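Local coordinates for protein Two-component system sensor histidine kinase (Bacteroides thetaiotaomicron, PDB 3OTT) that probably senses saccharides outside the cell through a two-propeller extracellular region and, as a predicted histidine kinase, passes the signal on to transcription, at residues S371-H377 / I388-G392; N343-R347 / A358-R362; Q325-R331 / T600-D605; S435-I441 / M472-I477. All coordinates share one frame; numbering follows the deposited sequence.

Overall arrangement
All four contacts lie in the second of two seven-bladed beta-propellers, on one side of the chain's centre. Contact 2 pairs the two outer strands of the blade 326-361; contact 1, in the next blade along the chain, pairs its two inner strands, and their centres are about 11 Å apart. Contact 4 joins two later blades, about 14 Å from contact 1 between centres. Contact 3, centred about 14 Å from contact 2, brackets the others in sequence: it sets the blade 326-361 beside that of strand 601-605, where the chain returns to close the ring. Contacts 1 and 2 thus build blades; contacts 3 and 4 join neighbours. Contacts 1, 3 and 4 also touch the second subunit, so this propeller takes part in the dimer interface.

Contact 1: S371-H377 / I388-G392; sequences SHNRIRH and IATDG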
loop_
_atom_site.group_PDB
_atom_site.type_symbol
_atom_site.label_atom_id
_atom_site.label_comp_id
_atom_site.label_asym_id
_atom_site.label_seq_id
_atom_site.Cartn_x
_atom_site.Cartn_y
_atom_site.Cartn_z
ATOM N N SER B 371 16.006 17.230 5.951
ATOM C CA SER B 371 16.193 18.519 5.293
ATOM C C SER B 371 15.868 18.449 3.781
ATOM O O SER B 371 15.467 19.463 3.238
ATOM C CB SER B 371 17.625 19.090 5.494
ATOM O OG SER B 371 18.604 18.086 5.138
ATOM N N HIS B 372 16.018 17.269 3.146
ATOM C CA HIS B 372 15.857 17.051 1.678
ATOM C C HIS B 372 15.731 15.561 1.426
ATOM O O HIS B 372 16.385 14.755 2.100
ATOM C CB HIS B 372 17.074 17.543 0.872
ATOM C CG HIS B 372 16.769 17.945 -0.540
ATOM N ND1 HIS B 372 16.545 17.037 -1.558
ATOM C CD2 HIS B 372 16.653 19.164 -1.108
ATOM C CE1 HIS B 372 16.283 17.681 -2.684
ATOM N NE2 HIS B 372 16.342 18.972 -2.442
ATOM N N ASN B 373 14.920 15.189 0.431
ATOM C CA ASN B 373 14.730 13.786 0.095
ATOM C C ASN B 373 15.886 13.110 -0.658
ATOM O O ASN B 373 16.058 11.868 -0.582
ATOM C CB ASN B 373 13.433 13.640 -0.713
ATOM C CG ASN B 373 12.216 13.662 0.178
ATOM O OD1 ASN B 373 12.321 13.447 1.378
ATOM N ND2 ASN B 373 11.085 13.937 -0.381
ATOM N N ARG B 374 16.645 13.892 -1.396
ATOM C CA ARG B 374 17.622 13.326 -2.308
ATOM C C ARG B 374 18.929 13.022 -1.545
ATOM O O ARG B 374 19.655 13.916 -1.149
ATOM C CB ARG B 374 17.828 14.257 -3.512
ATOM C CG ARG B 374 18.663 13.696 -4.654
ATOM C CD ARG B 374 18.376 14.381 -6.031
ATOM N NE ARG B 374 17.013 14.213 -6.512
ATOM C CZ ARG B 374 16.551 13.156 -7.179
ATOM N NH1 ARG B 374 17.347 12.103 -7.518
ATOM N NH2 ARG B 374 15.283 13.152 -7.537
ATOM N N ILE B 375 19.162 11.742 -1.302
ATOM C CA ILE B 375 20.278 11.243 -0.531
ATOM C C ILE B 375 21.349 10.949 -1.559
ATOM O O ILE B 375 21.049 10.366 -2.636
ATOM C CB ILE B 375 19.913 9.884 0.126
ATOM C CG1 ILE B 375 18.603 9.988 0.955
ATOM C CG2 ILE B 375 21.087 9.413 0.999
ATOM C CD1 ILE B 375 18.610 11.123 1.888
ATOM N N ARG B 376 22.580 11.355 -1.264
ATOM C CA ARG B 376 23.698 11.171 -2.204
ATOM C C ARG B 376 24.831 10.308 -1.608
ATOM O O ARG B 376 25.599 9.720 -2.335
ATOM C CB ARG B 376 24.201 12.524 -2.733
ATOM C CG ARG B 376 23.088 13.527 -3.042
ATOM C CD ARG B 376 23.413 14.629 -3.988
ATOM N NE ARG B 376 23.477 14.049 -5.266
ATOM C CZ ARG B 376 22.755 14.325 -6.354
ATOM N NH1 ARG B 376 21.817 15.288 -6.442
ATOM N NH2 ARG B 376 23.060 13.575 -7.392
ATOM N N HIS B 377 24.874 10.160 -0.294
ATOM C CA HIS B 377 25.917 9.361 0.312
ATOM C C HIS B 377 25.636 9.118 1.775
ATOM O O HIS B 377 25.090 9.994 2.460
ATOM C CB HIS B 377 27.318 9.950 0.129
ATOM C CG HIS B 377 28.416 8.948 0.327
ATOM N ND1 HIS B 377 29.501 9.176 1.153
ATOM C CD2 HIS B 377 28.569 7.691 -0.153
ATOM C CE1 HIS B 377 30.295 8.115 1.132
ATOM N NE2 HIS B 377 29.751 7.205 0.337
ATOM N N ILE B 388 25.085 11.657 6.584
ATOM C CA ILE B 388 24.504 11.516 5.252
ATOM C C ILE B 388 24.756 12.810 4.467
ATOM O O ILE B 388 24.757 13.923 5.064
ATOM C CB ILE B 388 23.000 11.094 5.270
ATOM C CG1 ILE B 388 22.204 12.092 6.082
ATOM C CG2 ILE B 388 22.770 9.620 5.902
ATOM C CD1 ILE B 388 20.692 12.069 5.720
ATOM N N ALA B 389 25.001 12.668 3.165
ATOM C CA ALA B 389 25.112 13.834 2.333
ATOM C C ALA B 389 23.848 13.881 1.507
ATOM O O ALA B 389 23.391 12.825 0.968
ATOM C CB ALA B 389 26.390 13.758 1.415
ATOM N N THR B 390 23.279 15.089 1.415
ATOM C CA THR B 390 22.022 15.304 0.699
ATOM C C THR B 390 22.013 16.645 -0.049
ATOM O O THR B 390 22.955 17.440 0.121
ATOM C CB THR B 390 20.773 15.317 1.658
ATOM O OG1 THR B 390 20.636 16.596 2.268
ATOM C CG2 THR B 390 20.764 14.184 2.707
ATOM N N ASP B 391 20.938 16.922 -0.820
ATOM C CA ASP B 391 20.771 18.195 -1.524
ATOM C C ASP B 391 20.235 19.258 -0.596
ATOM O O ASP B 391 20.005 20.387 -1.038
ATOM C CB ASP B 391 19.833 18.085 -2.779
ATOM C CG ASP B 391 20.546 17.512 -4.016
ATOM O OD1 ASP B 391 21.782 17.252 -3.949
ATOM O OD2 ASP B 391 19.868 17.256 -5.036
ATOM N N GLY B 392 20.067 18.898 0.686
ATOM C CA GLY B 392 19.827 19.830 1.784
ATOM C C GLY B 392 20.959 19.745 2.840
ATOM O O GLY B 392 20.694 19.627 4.049
#
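Ile-375 and Thr-390 form a non-hydrogen-bonded antiparallel pair, with CA atoms 4.6 Å apart, in a beta hairpin whose short strands 375-377 and 388-390 run at 130° to each other. The regular pairing then breaks at a classic beta bulge: Arg-376 and His-377 both face Ala-389. Its carbonyl O takes Arg-376 N at 2.8 Å and, weakly, His-377 N, while Ala-389 N binds His-377 O. Beyond the strands, Asp-391 N reaches Arg-374 O.

Asp-391 carries most of the side-chain contact. Its CB sits over the centre of one face of the His-372 ring, 3.5 Å from the centroid, a CH-pi contact. The ring is fixed in its own plane by Arg-374 N, which donates to ND1, while the other ring nitrogen, NE2, bonds Tyr-75 of the second subunit. The Asp-391 carboxylate turns to Arg-376, whose chain bends at chi3 (73°) to bring NH1 within 3.2 Å of OD1 on the syn side, and 3.1 Å from OD2 by a weaker bond. Arginine suits this place because its far end, NH2, is left to hold Gln-129 O of the second subunit. Thr-390 is apt at the strand end: OG1 accepts from Gly-392 N in an ST turn and also bonds Ser-393 O, while CG2 packs on Ile-375 CD1. Ser-371 OG donates to Gly-392 O at 2.8 Å and also bonds Asn-395.

Asp-391 pairs with Arg-376 and lies near Arg-374, whose charge is met by Asp-72 and Asp-113 of the second subunit; the charges of this hairpin end are thus probably largely balanced across the interface.

Contact 2: N343-R347 / A358-R362; sequences NGLIR and AIWYR
Ile-346 and Trp-360 lie opposite each other as a non-hydrogen-bonded antiparallel pair, and their side chains meet on the same face of the sheet. Ile-346 CG1 stands 3.5 Å above the five-membered ring of the indole, 3° off its normal, a nearly vertical CH-pi contact, and CD1 continues over the shared edge of the two rings. The isoleucine directs CG1 anti to its carbonyl carbon (chi1 -52°), and this lays the longer branch along the indole. On the opposite face of Trp-360 rests the guanidinium of Arg-362, CZ 3.9 Å above the ring plane; Asp-322 pairs with its NH2. Tryptophan thus offers two flat faces for packing and, at its edge, an N-H: NE1 donates to Asn-343 O at 3.0 Å, tilted a little from the ring plane.

Arg-347, the residue with most surface covered here, points to the other face of the sheet. Its chain lies beside Ile-359, running the same way, and a bend at chi3 (86°) puts one face of the guanidinium over Ile-359 CD1, 3.8 Å from NH2. The flat guanidinium offers a face on which the CD1 methyl can rest. On that same face of the sheet Leu-345 and Tyr-361 make up the next pair.

Between these side chains four backbone bonds run in the regular pattern, among them Ile-359 N to Arg-347 O at 2.7 Å. Gly-344 has a positive phi, which favours glycine, and its CA lies close against Tyr-361 O. The pattern is that of the third and fourth strands, the outer pair, of a four-stranded antiparallel blade, the repeating unit of a beta-propeller.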
loop_
_atom_site.group_PDB
_atom_site.type_symbol
_atom_site.label_atom_id
_atom_site.label_comp_id
_atom_site.label_asym_id
_atom_site.label_seq_id
_atom_site.Cartn_x
_atom_site.Cartn_y
_atom_site.Cartn_z
ATOM N N ASN B 343 13.880 9.369 -2.940
ATOM C CA ASN B 343 12.722 9.694 -2.111
ATOM C C ASN B 343 12.960 9.438 -0.635
ATOM O O ASN B 343 12.125 8.775 0.008
ATOM C CB ASN B 343 11.485 8.878 -2.548
ATOM C CG ASN B 343 10.148 9.449 -1.952
ATOM O OD1 ASN B 343 10.051 10.649 -1.595
ATOM N ND2 ASN B 343 9.130 8.578 -1.833
ATOM N N GLY B 344 14.079 9.926 -0.090
ATOM C CA GLY B 344 14.330 9.777 1.354
ATOM C C GLY B 344 15.126 8.535 1.769
ATOM O O GLY B 344 15.698 7.808 0.931
ATOM N N LEU B 345 15.158 8.260 3.064
ATOM C CA LEU B 345 16.109 7.299 3.603
ATOM C C LEU B 345 15.424 6.343 4.575
ATOM O O LEU B 345 14.801 6.769 5.548
ATOM C CB LEU B 345 17.249 8.062 4.318
ATOM C CG LEU B 345 18.362 7.317 5.065
ATOM C CD1 LEU B 345 19.301 6.521 4.168
ATOM C CD2 LEU B 345 19.205 8.286 5.972
ATOM N N ILE B 346 15.620 5.057 4.354
ATOM C CA ILE B 346 14.935 4.055 5.121
ATOM C C ILE B 346 15.931 3.300 6.009
ATOM O O ILE B 346 16.928 2.759 5.483
ATOM C CB ILE B 346 14.184 3.091 4.214
ATOM C CG1 ILE B 346 13.293 3.859 3.223
ATOM C CG2 ILE B 346 13.344 2.073 5.037
ATOM C CD1 ILE B 346 12.764 2.972 2.097
ATOM N N ARG B 347 15.647 3.303 7.329
ATOM C CA ARG B 347 16.341 2.480 8.307
ATOM C C ARG B 347 15.538 1.233 8.681
ATOM O O ARG B 347 14.352 1.330 9.017
ATOM C CB ARG B 347 16.506 3.228 9.626
ATOM C CG ARG B 347 17.619 2.734 10.487
ATOM C CD ARG B 347 17.496 3.384 11.836
ATOM N NE ARG B 347 16.586 2.618 12.674
ATOM C CZ ARG B 347 16.463 2.769 13.990
ATOM N NH1 ARG B 347 17.192 3.674 14.624
ATOM N NH2 ARG B 347 15.635 1.980 14.671
ATOM N N ALA B 358 10.712 -0.626 10.048
ATOM C CA ALA B 358 11.352 0.335 9.151
ATOM C C ALA B 358 11.025 1.730 9.630
ATOM O O ALA B 358 9.918 2.005 10.086
ATOM C CB ALA B 358 10.847 0.134 7.753
ATOM N N ILE B 359 11.993 2.615 9.538
ATOM C CA ILE B 359 11.697 4.031 9.698
ATOM C C ILE B 359 12.110 4.761 8.415
ATOM O O ILE B 359 13.223 4.574 7.911
ATOM C CB ILE B 359 12.441 4.603 10.899
ATOM C CG1 ILE B 359 11.992 3.882 12.164
ATOM C CG2 ILE B 359 12.205 6.100 11.048
ATOM C CD1 ILE B 359 12.911 4.196 13.331
ATOM N N TRP B 360 11.232 5.619 7.909
ATOM C CA TRP B 360 11.455 6.208 6.622
ATOM C C TRP B 360 11.506 7.715 6.815
ATOM O O TRP B 360 10.451 8.328 7.098
ATOM C CB TRP B 360 10.327 5.842 5.661
ATOM C CG TRP B 360 10.636 6.165 4.208
ATOM C CD1 TRP B 360 11.519 7.098 3.728
ATOM C CD2 TRP B 360 10.055 5.525 3.067
ATOM N NE1 TRP B 360 11.528 7.067 2.354
ATOM C CE2 TRP B 360 10.645 6.098 1.925
ATOM C CE3 TRP B 360 9.087 4.494 2.908
ATOM C CZ2 TRP B 360 10.301 5.702 0.634
ATOM C CZ3 TRP B 360 8.737 4.096 1.627
ATOM C CH2 TRP B 360 9.347 4.695 0.498
ATOM N N TYR B 361 12.728 8.269 6.681
ATOM C CA TYR B 361 13.012 9.696 6.883
ATOM C C TYR B 361 12.809 10.440 5.572
ATOM O O TYR B 361 13.386 10.051 4.512
ATOM C CB TYR B 361 14.445 9.921 7.349
ATOM C CG TYR B 361 14.683 9.399 8.722
ATOM C CD1 TYR B 361 15.063 8.042 8.930
ATOM C CD2 TYR B 361 14.502 10.218 9.844
ATOM C CE1 TYR B 361 15.240 7.519 10.237
ATOM C CE2 TYR B 361 14.700 9.699 11.177
ATOM C CZ TYR B 361 15.056 8.335 11.333
ATOM O OH TYR B 361 15.234 7.789 12.571
ATOM N N ARG B 362 11.926 11.438 5.602
ATOM C CA ARG B 362 11.802 12.289 4.418
ATOM C C ARG B 362 11.309 13.643 4.700
ATOM O O ARG B 362 10.808 13.905 5.812
ATOM C CB ARG B 362 10.976 11.685 3.310
ATOM C CG ARG B 362 9.636 11.470 3.634
ATOM C CD ARG B 362 9.480 9.981 3.734
ATOM N NE ARG B 362 8.751 9.361 2.631
ATOM C CZ ARG B 362 7.655 8.633 2.851
ATOM N NH1 ARG B 362 7.217 8.487 4.105
ATOM N NH2 ARG B 362 7.006 8.050 1.854
#

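Contact 3: Q325-R331 / T600-D605; sequences QFYSLFR and TSLLFD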
loop_
_atom_site.group_PDB
_atom_site.type_symbol
_atom_site.label_atom_id
_atom_site.label_comp_id
_atom_site.label_asym_id
_atom_site.label_seq_id
_atom_site.Cartn_x
_atom_site.Cartn_y
_atom_site.Cartn_z
ATOM N N GLN B 325 13.956 5.417 -5.543
ATOM C CA GLN B 325 15.061 4.907 -6.354
ATOM C C GLN B 325 16.358 4.923 -5.510
ATOM O O GLN B 325 16.826 5.985 -5.080
ATOM C CB GLN B 325 15.254 5.773 -7.593
ATOM C CG GLN B 325 16.428 5.294 -8.506
ATOM C CD GLN B 325 15.990 4.175 -9.402
ATOM O OE1 GLN B 325 14.856 4.172 -9.879
ATOM N NE2 GLN B 325 16.883 3.207 -9.640
ATOM N N PHE B 326 16.957 3.758 -5.307
ATOM C CA PHE B 326 18.053 3.626 -4.350
ATOM C C PHE B 326 19.397 3.967 -4.919
ATOM O O PHE B 326 19.808 3.351 -5.928
ATOM C CB PHE B 326 18.073 2.206 -3.731
ATOM C CG PHE B 326 16.867 1.903 -2.874
ATOM C CD1 PHE B 326 15.951 0.964 -3.271
ATOM C CD2 PHE B 326 16.661 2.566 -1.669
ATOM C CE1 PHE B 326 14.844 0.696 -2.478
ATOM C CE2 PHE B 326 15.539 2.311 -0.872
ATOM C CZ PHE B 326 14.650 1.384 -1.272
ATOM N N TYR B 327 20.054 4.975 -4.314
ATOM C CA TYR B 327 21.377 5.436 -4.730
ATOM C C TYR B 327 22.509 5.153 -3.719
ATOM O O TYR B 327 23.693 5.153 -4.079
ATOM C CB TYR B 327 21.382 6.926 -5.161
ATOM C CG TYR B 327 20.502 7.195 -6.392
ATOM C CD1 TYR B 327 20.850 6.698 -7.670
ATOM C CD2 TYR B 327 19.338 7.928 -6.285
ATOM C CE1 TYR B 327 20.045 6.963 -8.819
ATOM C CE2 TYR B 327 18.510 8.178 -7.417
ATOM C CZ TYR B 327 18.894 7.717 -8.673
ATOM O OH TYR B 327 18.064 7.977 -9.761
ATOM N N SER B 328 22.138 4.909 -2.477
ATOM C CA SER B 328 23.097 4.600 -1.407
ATOM C C SER B 328 22.506 3.523 -0.525
ATOM O O SER B 328 21.379 3.648 -0.005
ATOM C CB SER B 328 23.394 5.801 -0.542
ATOM O OG SER B 328 23.752 6.894 -1.340
ATOM N N LEU B 329 23.280 2.450 -0.416
ATOM C CA LEU B 329 23.014 1.356 0.490
ATOM C C LEU B 329 24.209 1.306 1.440
ATOM O O LEU B 329 25.375 1.558 1.043
ATOM C CB LEU B 329 22.903 0.070 -0.292
ATOM C CG LEU B 329 22.013 0.134 -1.543
ATOM C CD1 LEU B 329 22.201 -1.122 -2.367
ATOM C CD2 LEU B 329 20.522 0.339 -1.199
ATOM N N PHE B 330 23.894 1.073 2.714
ATOM C CA PHE B 330 24.863 1.044 3.771
ATOM C C PHE B 330 24.303 0.261 4.937
ATOM O O PHE B 330 23.120 0.298 5.221
ATOM C CB PHE B 330 25.228 2.466 4.194
ATOM C CG PHE B 330 26.453 2.534 5.082
ATOM C CD1 PHE B 330 27.738 2.475 4.527
ATOM C CD2 PHE B 330 26.315 2.659 6.494
ATOM C CE1 PHE B 330 28.893 2.534 5.376
ATOM C CE2 PHE B 330 27.436 2.704 7.342
ATOM C CZ PHE B 330 28.724 2.624 6.793
ATOM N N ARG B 331 25.142 -0.495 5.592
ATOM C CA ARG B 331 24.761 -1.154 6.843
ATOM C C ARG B 331 25.767 -0.678 7.918
ATOM O O ARG B 331 26.976 -0.781 7.730
ATOM C CB ARG B 331 24.837 -2.682 6.680
ATOM C CG ARG B 331 24.107 -3.440 7.767
ATOM C CD ARG B 331 24.542 -4.841 7.880
ATOM N NE ARG B 331 23.656 -5.561 8.774
ATOM C CZ ARG B 331 23.922 -6.793 9.218
ATOM N NH1 ARG B 331 25.049 -7.370 8.835
ATOM N NH2 ARG B 331 23.085 -7.438 10.032
ATOM N N THR B 600 21.219 1.037 -9.575
ATOM C CA THR B 600 21.895 2.321 -9.461
ATOM C C THR B 600 22.635 2.405 -8.117
ATOM O O THR B 600 23.196 3.438 -7.767
ATOM C CB THR B 600 20.893 3.443 -9.536
ATOM O OG1 THR B 600 19.833 3.063 -8.677
ATOM C CG2 THR B 600 20.355 3.629 -10.972
ATOM N N SER B 601 22.704 1.281 -7.416
ATOM C CA SER B 601 23.339 1.232 -6.105
ATOM C C SER B 601 23.879 -0.170 -5.816
ATOM O O SER B 601 23.232 -1.147 -6.168
ATOM C CB SER B 601 22.238 1.530 -5.055
ATOM O OG SER B 601 22.943 1.985 -3.941
ATOM N N LEU B 602 25.020 -0.288 -5.167
ATOM C CA LEU B 602 25.549 -1.637 -4.802
ATOM C C LEU B 602 26.159 -1.680 -3.356
ATOM O O LEU B 602 26.777 -0.705 -2.927
ATOM C CB LEU B 602 26.600 -2.148 -5.819
ATOM C CG LEU B 602 26.275 -2.388 -7.310
ATOM C CD1 LEU B 602 27.549 -2.400 -8.187
ATOM C CD2 LEU B 602 25.440 -3.681 -7.600
ATOM N N LEU B 603 25.982 -2.787 -2.629
ATOM C CA LEU B 603 26.578 -2.932 -1.301
ATOM C C LEU B 603 26.966 -4.379 -1.032
ATOM O O LEU B 603 26.117 -5.301 -1.069
ATOM C CB LEU B 603 25.605 -2.473 -0.197
ATOM C CG LEU B 603 26.024 -2.666 1.305
ATOM C CD1 LEU B 603 27.189 -1.745 1.720
ATOM C CD2 LEU B 603 24.890 -2.471 2.287
ATOM N N PHE B 604 28.250 -4.587 -0.747
ATOM C CA PHE B 604 28.720 -5.864 -0.259
ATOM C C PHE B 604 28.654 -5.918 1.263
ATOM O O PHE B 604 29.272 -5.096 1.919
ATOM C CB PHE B 604 30.168 -6.047 -0.674
ATOM C CG PHE B 604 30.770 -7.345 -0.208
ATOM C CD1 PHE B 604 30.073 -8.541 -0.316
ATOM C CD2 PHE B 604 32.070 -7.371 0.325
ATOM C CE1 PHE B 604 30.652 -9.781 0.138
ATOM C CE2 PHE B 604 32.640 -8.590 0.776
ATOM C CZ PHE B 604 31.910 -9.779 0.696
ATOM N N ASP B 605 27.916 -6.885 1.817
ATOM C CA ASP B 605 27.919 -7.163 3.273
ATOM C C ASP B 605 28.799 -8.382 3.586
ATOM O O ASP B 605 28.395 -9.515 3.327
ATOM C CB ASP B 605 26.509 -7.403 3.839
ATOM C CG ASP B 605 26.483 -7.430 5.426
ATOM O OD1 ASP B 605 27.370 -6.835 6.120
ATOM O OD2 ASP B 605 25.529 -8.027 5.975
#
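Thr-600 sits against Gln-325, Phe-326 and Tyr-327 at one end of two nearly parallel strands. Its OG1 lies between the backbone N and the carbonyl carbon (chi1 46°), which aims the hydroxyl at Phe-326 O, to which it donates at 2.8 Å. The same oxygen accepts from Gln-325 NE2 in the plane of the amide, along an almost straight N-H. Gln-325 gets there by a bend at chi2 (82°) that turns its amide across the threonine at about a right angle. Thr-600 CB lies 3.7 Å from Tyr-327 CE1, while the phenol OH bonds Gln-127 of the second subunit.

From there the strands splay apart: CA-CA spacing grows from 4.8 Å between Tyr-327 and Ser-601 to 7.7 Å between Arg-331 and Asp-605, and side chains bridge the gap. Ser-601, small enough for the narrow end, places its OG close to Leu-329 CG. Leu-603 and Leu-329 meet CB to CB at 3.7 Å, and Leu-603 carries its CD2 up against Phe-330 N. Where the spacing is widest the longest side chain is used: Arg-331 is stretched from CG to NE, and NH1 meets Asp-605 OD2 at 3.0 Å in a salt bridge. Guanidinium and carboxylate are almost perpendicular (86°), and NE bonds Gly-335 O.

These are the inner strands of two neighbouring propeller blades, brought together where the ring closes. No backbone hydrogen bond joins these two segments, though Phe-326 bonds Gly-615 of the other blade. Between them, polar contacts at both ends enclose an apolar middle, and the long ion pair spans the end where the strands stand farthest apart.

Contact 4: S435-I441 / M472-I477; sequences STCLGGI and MFINQI
A junction between two consecutive propeller blades is made here, where the turn of the hairpin 431-436/441-445 meets the chain entering strand 474-477, the inner edge of the following blade. Backbone atoms hold one end. Ile-474 N donates to Thr-436 O at 3.0 Å, and Met-472 O receives Gly-440 N at 3.2 Å, on a lone pair and in the carbonyl plane, together with a weak bond from Leu-438 N. The turn itself is closed by Thr-436 N bonding Gly-440 O, and Gly-440 fits there because its phi is positive (63°).

Met-472 doubles back over this turn. Bends at chi2 (-61°) and chi3 (-76°) bring CE 3.3 Å from Gly-440 N, a close approach to a residue that has no side chain. Phe-473 meets Cys-437 edge-on: SG lies in the ring plane, 3.8 Å from CD1, while Leu-438 CD2 touches CE1. Leu-438 and Phe-473 also pack on Glu-98 of the second subunit.

Seven such blades ring the propeller axis, and apolar side chains fill the wedges between them. In this one Ile-474 CG2 packs on Ser-435 CB at 3.6 Å and its CD1 on Gly-440 CA, a serine being slim enough to fit against two isoleucines. Ile-477 CD1 also lies 3.8 Å from Ser-435 CB, and the side chains of Ile-477 and Ile-441 pass in opposite directions, CG2 of the former touching CD1 of the latter. Val-487 of the later blade touches both Ile-441 and Ile-474.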
loop_
_atom_site.group_PDB
_atom_site.type_symbol
_atom_site.label_atom_id
_atom_site.label_comp_id
_atom_site.label_asym_id
_atom_site.label_seq_id
_atom_site.Cartn_x
_atom_site.Cartn_y
_atom_site.Cartn_z
ATOM N N SER B 435 32.476 16.961 -0.118
ATOM C CA SER B 435 32.491 17.384 -1.485
ATOM C C SER B 435 31.107 17.910 -1.852
ATOM O O SER B 435 30.096 17.329 -1.469
ATOM C CB SER B 435 32.941 16.253 -2.430
ATOM O OG SER B 435 31.889 15.347 -2.731
ATOM N N THR B 436 31.095 18.969 -2.642
ATOM C CA THR B 436 29.894 19.680 -2.995
ATOM C C THR B 436 29.712 19.859 -4.551
ATOM O O THR B 436 30.648 19.755 -5.321
ATOM C CB THR B 436 30.043 21.041 -2.287
ATOM O OG1 THR B 436 29.798 20.840 -0.876
ATOM C CG2 THR B 436 29.103 21.995 -2.746
ATOM N N CYS B 437 28.504 20.174 -4.994
ATOM C CA CYS B 437 28.322 20.767 -6.291
ATOM C C CYS B 437 28.364 22.292 -6.039
ATOM O O CYS B 437 27.752 22.790 -5.069
ATOM C CB CYS B 437 26.967 20.324 -6.871
ATOM S SG CYS B 437 26.386 21.181 -8.383
ATOM N N LEU B 438 29.127 23.025 -6.830
ATOM C CA LEU B 438 29.203 24.508 -6.744
ATOM C C LEU B 438 30.092 25.112 -5.652
ATOM O O LEU B 438 30.581 26.229 -5.822
ATOM C CB LEU B 438 27.828 25.203 -6.684
ATOM C CG LEU B 438 26.882 25.237 -7.901
ATOM C CD1 LEU B 438 25.595 25.967 -7.395
ATOM C CD2 LEU B 438 27.454 25.961 -9.117
ATOM N N GLY B 439 30.335 24.396 -4.552
ATOM C CA GLY B 439 31.228 24.944 -3.530
ATOM C C GLY B 439 32.580 24.262 -3.392
ATOM O O GLY B 439 33.279 24.448 -2.406
ATOM N N GLY B 440 32.981 23.455 -4.352
ATOM C CA GLY B 440 34.234 22.731 -4.162
ATOM C C GLY B 440 34.237 21.741 -2.998
ATOM O O GLY B 440 33.238 21.074 -2.744
ATOM N N ILE B 441 35.396 21.609 -2.331
ATOM C CA ILE B 441 35.537 20.731 -1.160
ATOM C C ILE B 441 35.758 21.536 0.151
ATOM O O ILE B 441 36.514 22.511 0.215
ATOM C CB ILE B 441 36.729 19.739 -1.347
ATOM C CG1 ILE B 441 36.508 18.820 -2.574
ATOM C CG2 ILE B 441 36.979 18.910 -0.068
ATOM C CD1 ILE B 441 37.878 18.296 -3.180
ATOM N N MET B 472 34.415 23.034 -9.856
ATOM C CA MET B 472 33.684 23.286 -8.613
ATOM C C MET B 472 32.626 22.212 -8.317
ATOM O O MET B 472 32.096 22.164 -7.179
ATOM C CB MET B 472 33.064 24.682 -8.598
ATOM C CG MET B 472 34.106 25.820 -8.470
ATOM S SD MET B 472 35.083 25.714 -6.924
ATOM C CE MET B 472 33.955 26.286 -5.696
ATOM N N PHE B 473 32.355 21.366 -9.325
ATOM C CA PHE B 473 31.435 20.227 -9.205
ATOM C C PHE B 473 32.167 18.932 -8.933
ATOM O O PHE B 473 32.738 18.270 -9.841
ATOM C CB PHE B 473 30.530 20.075 -10.425
ATOM C CG PHE B 473 30.306 21.367 -11.135
ATOM C CD1 PHE B 473 29.132 22.109 -10.911
ATOM C CD2 PHE B 473 31.304 21.894 -11.975
ATOM C CE1 PHE B 473 28.926 23.336 -11.541
ATOM C CE2 PHE B 473 31.126 23.120 -12.609
ATOM C CZ PHE B 473 29.921 23.846 -12.401
ATOM N N ILE B 474 32.099 18.562 -7.674
ATOM C CA ILE B 474 32.865 17.418 -7.211
ATOM C C ILE B 474 31.948 16.250 -6.834
ATOM O O ILE B 474 31.046 16.410 -6.016
ATOM C CB ILE B 474 33.825 17.849 -6.119
ATOM C CG1 ILE B 474 34.946 18.686 -6.754
ATOM C CG2 ILE B 474 34.606 16.669 -5.623
ATOM C CD1 ILE B 474 34.823 20.063 -6.735
ATOM N N ASN B 475 32.138 15.102 -7.475
ATOM C CA ASN B 475 31.295 13.939 -7.239
ATOM C C ASN B 475 31.702 13.102 -6.032
ATOM O O ASN B 475 30.838 12.749 -5.278
ATOM C CB ASN B 475 31.133 13.035 -8.490
ATOM C CG ASN B 475 30.023 13.539 -9.512
ATOM O OD1 ASN B 475 29.893 14.731 -9.801
ATOM N ND2 ASN B 475 29.269 12.586 -10.082
ATOM N N GLN B 476 32.975 12.708 -5.913
ATOM C CA GLN B 476 33.496 11.756 -4.893
ATOM C C GLN B 476 34.955 12.109 -4.545
ATOM O O GLN B 476 35.760 12.485 -5.418
ATOM C CB GLN B 476 33.577 10.323 -5.423
ATOM C CG GLN B 476 32.292 9.551 -5.489
ATOM C CD GLN B 476 32.180 8.711 -6.758
ATOM O OE1 GLN B 476 32.154 9.242 -7.856
ATOM N NE2 GLN B 476 32.096 7.422 -6.606
ATOM N N ILE B 477 35.283 11.973 -3.273
ATOM C CA ILE B 477 36.604 12.283 -2.786
ATOM C C ILE B 477 36.987 11.041 -1.977
ATOM O O ILE B 477 36.197 10.605 -1.159
ATOM C CB ILE B 477 36.631 13.596 -1.954
ATOM C CG1 ILE B 477 35.500 13.629 -0.892
ATOM C CG2 ILE B 477 36.461 14.823 -2.856
ATOM C CD1 ILE B 477 35.460 14.865 0.030
#